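Side-chain contacts in rhodanese domain-containing protein (Thermoplasma volcanium GSS1, PDB 3GK5), which is of unknown function but consists here of a rhodanese-like domain, a fold many of whose members transfer sulfur: residues Ala9-Asn14 against Tyr18-Val23; Tyr58-Ala63 against Ala70-Leu75. One frame throughout, in Å; residues are numbered along the deposited sequence.

Overall arrangement
The two contacts illustrate how an alpha/beta domain covers its sheet from two sides. Along the chain they come in series: interaction 1 closes helix 8-13 onto strand 19-22 before interaction 2 sets strand 58-61 against helix 66-76. Their centres lie about 11 Å apart, and strands 19-22 and 58-61 are neighbours in the five-stranded parallel sheet, where L21 probably hydrogen-bonds to both A59 and I61. The two helices take opposite faces: A59 meets L11 and Y18 on one, V60 meets helix 66-76 on the other. Both contacts thus belong to a single rhodanese-like core, with its strand order 1-5-4-2-3.

Interaction 1 (Ala9-Asn14 against Tyr18-Val23); sequences ADLYEN and YTVLDV
The CD1 methyl of L11 overlaps the base of the Y18 side chain, 3.8 Å from Y18 CB and about as far from CG, meeting the ring obliquely. Helix 8-13 presents this leucine with its CG trans to the backbone N (chi1 176°), a setting that carries both methyls beyond the helix surface to the sheet. Its other methyl, CD2, comes more loosely toward V20, with L11 CD2 4.5 Å from V20 CG2. N14, just past the helix, meets the outer part of the ring: N14 CB sits 3.8 Å from Y18 CE1, while the carbonyl N14 O lies near the ring plane at its edge, 3.5 Å from Y18 CD1. The same oxygen takes a weak hydrogen bond from Y18 N (3.4 Å, 130° at the hydrogen), bridging the short helix-to-strand connection. The N14 amide turns back, its ND2 giving D10 O a 3.1 Å bond. I6 and A59 touch both L11 and Y18, and the Y18 hydroxyl is hydrogen-bonded to K57 NZ. Were the tyrosine exchanged for an alanine, the loss of the ring would probably open a gap beside L11 CD1 and N14 CB and leave K57 without its hydroxyl mate. With a single weak bond across it, the contact relies chiefly on apolar burial to seat helix 8-13 on the sheet.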
loop_
_atom_site.group_PDB
_atom_site.type_symbol
_atom_site.label_atom_id
_atom_site.label_comp_id
_atom_site.label_asym_id
_atom_site.label_seq_id
_atom_site.Cartn_x
_atom_site.Cartn_y
_atom_site.Cartn_z
ATOM N N ALA A 9 -9.662 8.327 -3.378
ATOM C CA ALA A 9 -11.071 8.110 -3.655
ATOM C C ALA A 9 -11.240 6.884 -4.532
ATOM O O ALA A 9 -12.164 6.090 -4.333
ATOM C CB ALA A 9 -11.673 9.336 -4.334
ATOM N N ASP A 10 -10.345 6.734 -5.502
ATOM C CA ASP A 10 -10.382 5.592 -6.413
ATOM C C ASP A 10 -10.216 4.297 -5.633
ATOM O O ASP A 10 -11.025 3.374 -5.761
ATOM C CB ASP A 10 -9.260 5.704 -7.449
ATOM C CG ASP A 10 -9.532 6.760 -8.501
ATOM O OD1 ASP A 10 -8.548 7.280 -9.078
ATOM O OD2 ASP A 10 -10.723 7.056 -8.763
ATOM N N LEU A 11 -9.156 4.230 -4.830
ATOM C CA LEU A 11 -8.891 3.040 -4.031
ATOM C C LEU A 11 -10.088 2.656 -3.170
ATOM O O LEU A 11 -10.524 1.511 -3.193
ATOM C CB LEU A 11 -7.663 3.249 -3.132
ATOM C CG LEU A 11 -7.314 2.118 -2.149
ATOM C CD1 LEU A 11 -7.289 0.774 -2.857
ATOM C CD2 LEU A 11 -5.958 2.401 -1.523
ATOM N N TYR A 12 -10.613 3.616 -2.418
ATOM C CA TYR A 12 -11.746 3.360 -1.540
ATOM C C TYR A 12 -12.969 2.848 -2.285
ATOM O O TYR A 12 -13.653 1.943 -1.811
ATOM C CB TYR A 12 -12.099 4.625 -0.756
ATOM C CG TYR A 12 -13.286 4.475 0.165
ATOM C CD1 TYR A 12 -14.545 4.964 -0.199
ATOM C CD2 TYR A 12 -13.155 3.845 1.407
ATOM C CE1 TYR A 12 -15.645 4.833 0.654
ATOM C CE2 TYR A 12 -14.247 3.706 2.264
ATOM C CZ TYR A 12 -15.487 4.204 1.882
ATOM O OH TYR A 12 -16.562 4.076 2.736
ATOM N N GLU A 13 -13.239 3.416 -3.454
ATOM C CA GLU A 13 -14.380 2.997 -4.251
ATOM C C GLU A 13 -14.215 1.586 -4.811
ATOM O O GLU A 13 -15.199 0.925 -5.145
ATOM C CB GLU A 13 -14.597 3.965 -5.405
ATOM C CG GLU A 13 -15.087 5.321 -4.981
ATOM C CD GLU A 13 -14.916 6.350 -6.077
ATOM O OE1 GLU A 13 -15.399 6.098 -7.203
ATOM O OE2 GLU A 13 -14.297 7.406 -5.810
ATOM N N ASN A 14 -12.971 1.132 -4.919
ATOM C CA ASN A 14 -12.682 -0.193 -5.456
ATOM C C ASN A 14 -11.936 -1.033 -4.430
ATOM O O ASN A 14 -11.316 -2.039 -4.766
ATOM C CB ASN A 14 -11.850 -0.060 -6.740
ATOM C CG ASN A 14 -12.639 0.581 -7.887
ATOM O OD1 ASN A 14 -13.452 -0.077 -8.529
ATOM N ND2 ASN A 14 -12.405 1.871 -8.134
ATOM N N TYR A 18 -8.784 -4.331 -4.589
ATOM C CA TYR A 18 -7.368 -4.261 -4.244
ATOM C C TYR A 18 -7.060 -4.920 -2.923
ATOM O O TYR A 18 -7.953 -5.221 -2.133
ATOM C CB TYR A 18 -6.877 -2.813 -4.154
ATOM C CG TYR A 18 -6.918 -2.047 -5.450
ATOM C CD1 TYR A 18 -8.106 -1.477 -5.907
ATOM C CD2 TYR A 18 -5.762 -1.886 -6.221
ATOM C CE1 TYR A 18 -8.140 -0.765 -7.100
ATOM C CE2 TYR A 18 -5.782 -1.176 -7.414
ATOM C CZ TYR A 18 -6.975 -0.619 -7.849
ATOM O OH TYR A 18 -7.005 0.062 -9.042
ATOM N N THR A 19 -5.767 -5.122 -2.705
ATOM C CA THR A 19 -5.232 -5.700 -1.486
ATOM C C THR A 19 -4.155 -4.717 -1.076
ATOM O O THR A 19 -3.057 -4.751 -1.598
ATOM C CB THR A 19 -4.573 -7.055 -1.739
ATOM O OG1 THR A 19 -5.567 -8.008 -2.135
ATOM C CG2 THR A 19 -3.864 -7.539 -0.475
ATOM N N VAL A 20 -4.488 -3.832 -0.149
ATOM C CA VAL A 20 -3.560 -2.812 0.310
ATOM C C VAL A 20 -2.274 -3.377 0.900
ATOM O O VAL A 20 -2.321 -4.201 1.814
ATOM C CB VAL A 20 -4.225 -1.927 1.376
ATOM C CG1 VAL A 20 -3.286 -0.830 1.795
ATOM C CG2 VAL A 20 -5.522 -1.357 0.839
ATOM N N LEU A 21 -1.131 -2.932 0.378
ATOM C CA LEU A 21 0.170 -3.366 0.893
ATOM C C LEU A 21 0.774 -2.165 1.618
ATOM O O LEU A 21 1.123 -1.164 0.986
ATOM C CB LEU A 21 1.110 -3.770 -0.240
ATOM C CG LEU A 21 2.167 -4.849 0.020
ATOM C CD1 LEU A 21 3.307 -4.652 -0.971
ATOM C CD2 LEU A 21 2.695 -4.799 1.436
ATOM N N ASP A 22 0.905 -2.265 2.937
ATOM C CA ASP A 22 1.456 -1.167 3.732
ATOM C C ASP A 22 2.938 -1.427 3.950
ATOM O O ASP A 22 3.308 -2.355 4.663
ATOM C CB ASP A 22 0.713 -1.072 5.069
ATOM C CG ASP A 22 1.044 0.185 5.830
ATOM O OD1 ASP A 22 0.115 0.732 6.468
ATOM O OD2 ASP A 22 2.222 0.626 5.808
ATOM N N VAL A 23 3.777 -0.596 3.333
ATOM C CA VAL A 23 5.228 -0.748 3.411
ATOM C C VAL A 23 5.921 0.100 4.467
ATOM O O VAL A 23 7.139 0.270 4.440
ATOM C CB VAL A 23 5.857 -0.454 2.055
ATOM C CG1 VAL A 23 5.203 -1.335 0.998
ATOM C CG2 VAL A 23 5.679 1.012 1.718
#

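Interaction 2 (Tyr58-Ala63 against Ala70-Leu75); sequences YAVICA and AAVEFL
A71 offers its CB to V60, the valine that carries the whole strand side of this contact; A71 CB stands 4.1 Å from V60 CG1. V60 reaches the alanine with CG1 because that methyl lies trans to the backbone N (chi1 -165°), which directs CG2 to a second neighbour. That neighbour is V72, whose CG2 packs 3.8 Å from V60 CG2 and 4.0 Å from V60 CB. The two valine side chains run past one another in opposite directions, branch beside branch, where the backbones come nearest, with V60 CA 7.0 Å from V72 CA. V72 also touches I82 and D84 of the next strand, so the helix straddles two neighbouring strands. This is the packing of a beta-alpha-beta crossover: strand 58-61 leads into helix 66-76, which lies over the sheet and returns the chain to the parallel strand 82-85. C62, just past the strand, touches R67 and S68 at the start of the helix; it opens a loop that by family likeness probably matches the active-site loop of catalytic rhodaneses, with C62 at the position of their cysteine. One turn beyond A71, L75 is tied back by its N to A71 O at 3.0 Å. L75 also starts out toward the strand, but its CD1 stays 4.9 Å from V60 CG2, the methyl that also faces V72.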
loop_
_atom_site.group_PDB
_atom_site.type_symbol
_atom_site.label_atom_id
_atom_site.label_comp_id
_atom_site.label_asym_id
_atom_site.label_seq_id
_atom_site.Cartn_x
_atom_site.Cartn_y
_atom_site.Cartn_z
ATOM N N TYR A 58 -2.416 -5.256 -6.147
ATOM C CA TYR A 58 -1.985 -4.566 -4.941
ATOM C C TYR A 58 -1.957 -3.047 -5.029
ATOM O O TYR A 58 -1.657 -2.470 -6.076
ATOM C CB TYR A 58 -0.596 -5.056 -4.520
ATOM C CG TYR A 58 -0.549 -6.503 -4.078
ATOM C CD1 TYR A 58 -0.129 -7.515 -4.951
ATOM C CD2 TYR A 58 -0.903 -6.860 -2.779
ATOM C CE1 TYR A 58 -0.061 -8.843 -4.530
ATOM C CE2 TYR A 58 -0.839 -8.178 -2.350
ATOM C CZ TYR A 58 -0.421 -9.161 -3.222
ATOM O OH TYR A 58 -0.369 -10.459 -2.780
ATOM N N ALA A 59 -2.275 -2.415 -3.906
ATOM C CA ALA A 59 -2.257 -0.964 -3.785
ATOM C C ALA A 59 -1.206 -0.673 -2.707
ATOM O O ALA A 59 -1.440 -0.897 -1.514
ATOM C CB ALA A 59 -3.646 -0.446 -3.356
ATOM N N VAL A 60 -0.043 -0.189 -3.130
ATOM C CA VAL A 60 1.050 0.083 -2.201
ATOM C C VAL A 60 0.905 1.436 -1.555
ATOM O O VAL A 60 0.903 2.468 -2.226
ATOM C CB VAL A 60 2.415 0.036 -2.896
ATOM C CG1 VAL A 60 3.512 -0.048 -1.855
ATOM C CG2 VAL A 60 2.470 -1.128 -3.843
ATOM N N ILE A 61 0.793 1.427 -0.238
ATOM C CA ILE A 61 0.615 2.662 0.476
ATOM C C ILE A 61 1.789 2.987 1.362
ATOM O O ILE A 61 2.499 2.112 1.846
ATOM C CB ILE A 61 -0.654 2.621 1.315
ATOM C CG1 ILE A 61 -1.043 4.047 1.729
ATOM C CG2 ILE A 61 -0.436 1.727 2.511
ATOM C CD1 ILE A 61 -2.560 4.264 1.818
ATOM N N CYS A 62 1.970 4.270 1.584
ATOM C CA CYS A 62 3.070 4.752 2.384
ATOM C C CYS A 62 2.560 5.846 3.330
ATOM O O CYS A 62 1.367 6.124 3.358
ATOM C CB CYS A 62 4.108 5.289 1.416
ATOM S SG CYS A 62 5.502 5.934 2.173
ATOM N N ALA A 63 3.432 6.466 4.111
ATOM C CA ALA A 63 2.956 7.529 4.995
ATOM C C ALA A 63 2.594 8.732 4.138
ATOM O O ALA A 63 1.536 9.339 4.317
ATOM C CB ALA A 63 4.026 7.920 6.028
ATOM N N ALA A 70 9.015 3.906 -4.442
ATOM C CA ALA A 70 10.194 3.075 -4.650
ATOM C C ALA A 70 9.853 1.583 -4.661
ATOM O O ALA A 70 10.478 0.799 -5.377
ATOM C CB ALA A 70 11.226 3.375 -3.589
ATOM N N ALA A 71 8.847 1.198 -3.886
ATOM C CA ALA A 71 8.425 -0.197 -3.830
ATOM C C ALA A 71 7.738 -0.598 -5.138
ATOM O O ALA A 71 7.912 -1.710 -5.632
ATOM C CB ALA A 71 7.471 -0.415 -2.656
ATOM N N VAL A 72 6.950 0.308 -5.697
ATOM C CA VAL A 72 6.253 0.008 -6.927
ATOM C C VAL A 72 7.197 -0.262 -8.089
ATOM O O VAL A 72 7.010 -1.219 -8.828
ATOM C CB VAL A 72 5.308 1.139 -7.310
ATOM C CG1 VAL A 72 4.671 0.836 -8.657
ATOM C CG2 VAL A 72 4.236 1.292 -6.240
ATOM N N GLU A 73 8.214 0.581 -8.244
ATOM C CA GLU A 73 9.183 0.426 -9.326
ATOM C C GLU A 73 9.896 -0.917 -9.214
ATOM O O GLU A 73 10.312 -1.496 -10.211
ATOM C CB GLU A 73 10.212 1.562 -9.273
ATOM C CG GLU A 73 10.106 2.583 -10.404
ATOM C CD GLU A 73 10.579 2.025 -11.736
ATOM O OE1 GLU A 73 9.879 1.171 -12.317
ATOM O OE2 GLU A 73 11.662 2.430 -12.204
ATOM N N PHE A 74 10.029 -1.403 -7.987
ATOM C CA PHE A 74 10.691 -2.667 -7.724
ATOM C C PHE A 74 9.795 -3.856 -8.067
ATOM O O PHE A 74 10.189 -4.745 -8.817
ATOM C CB PHE A 74 11.098 -2.720 -6.250
ATOM C CG PHE A 74 11.767 -4.005 -5.843
ATOM C CD1 PHE A 74 12.995 -4.372 -6.384
ATOM C CD2 PHE A 74 11.165 -4.849 -4.909
ATOM C CE1 PHE A 74 13.616 -5.564 -6.002
ATOM C CE2 PHE A 74 11.772 -6.036 -4.521
ATOM C CZ PHE A 74 13.003 -6.399 -5.068
ATOM N N LEU A 75 8.583 -3.869 -7.529
ATOM C CA LEU A 75 7.671 -4.981 -7.771
ATOM C C LEU A 75 7.055 -4.969 -9.169
ATOM O O LEU A 75 6.541 -5.988 -9.629
ATOM C CB LEU A 75 6.553 -4.971 -6.727
ATOM C CG LEU A 75 6.985 -4.900 -5.263
ATOM C CD1 LEU A 75 5.756 -4.684 -4.402
ATOM C CD2 LEU A 75 7.720 -6.170 -4.858
#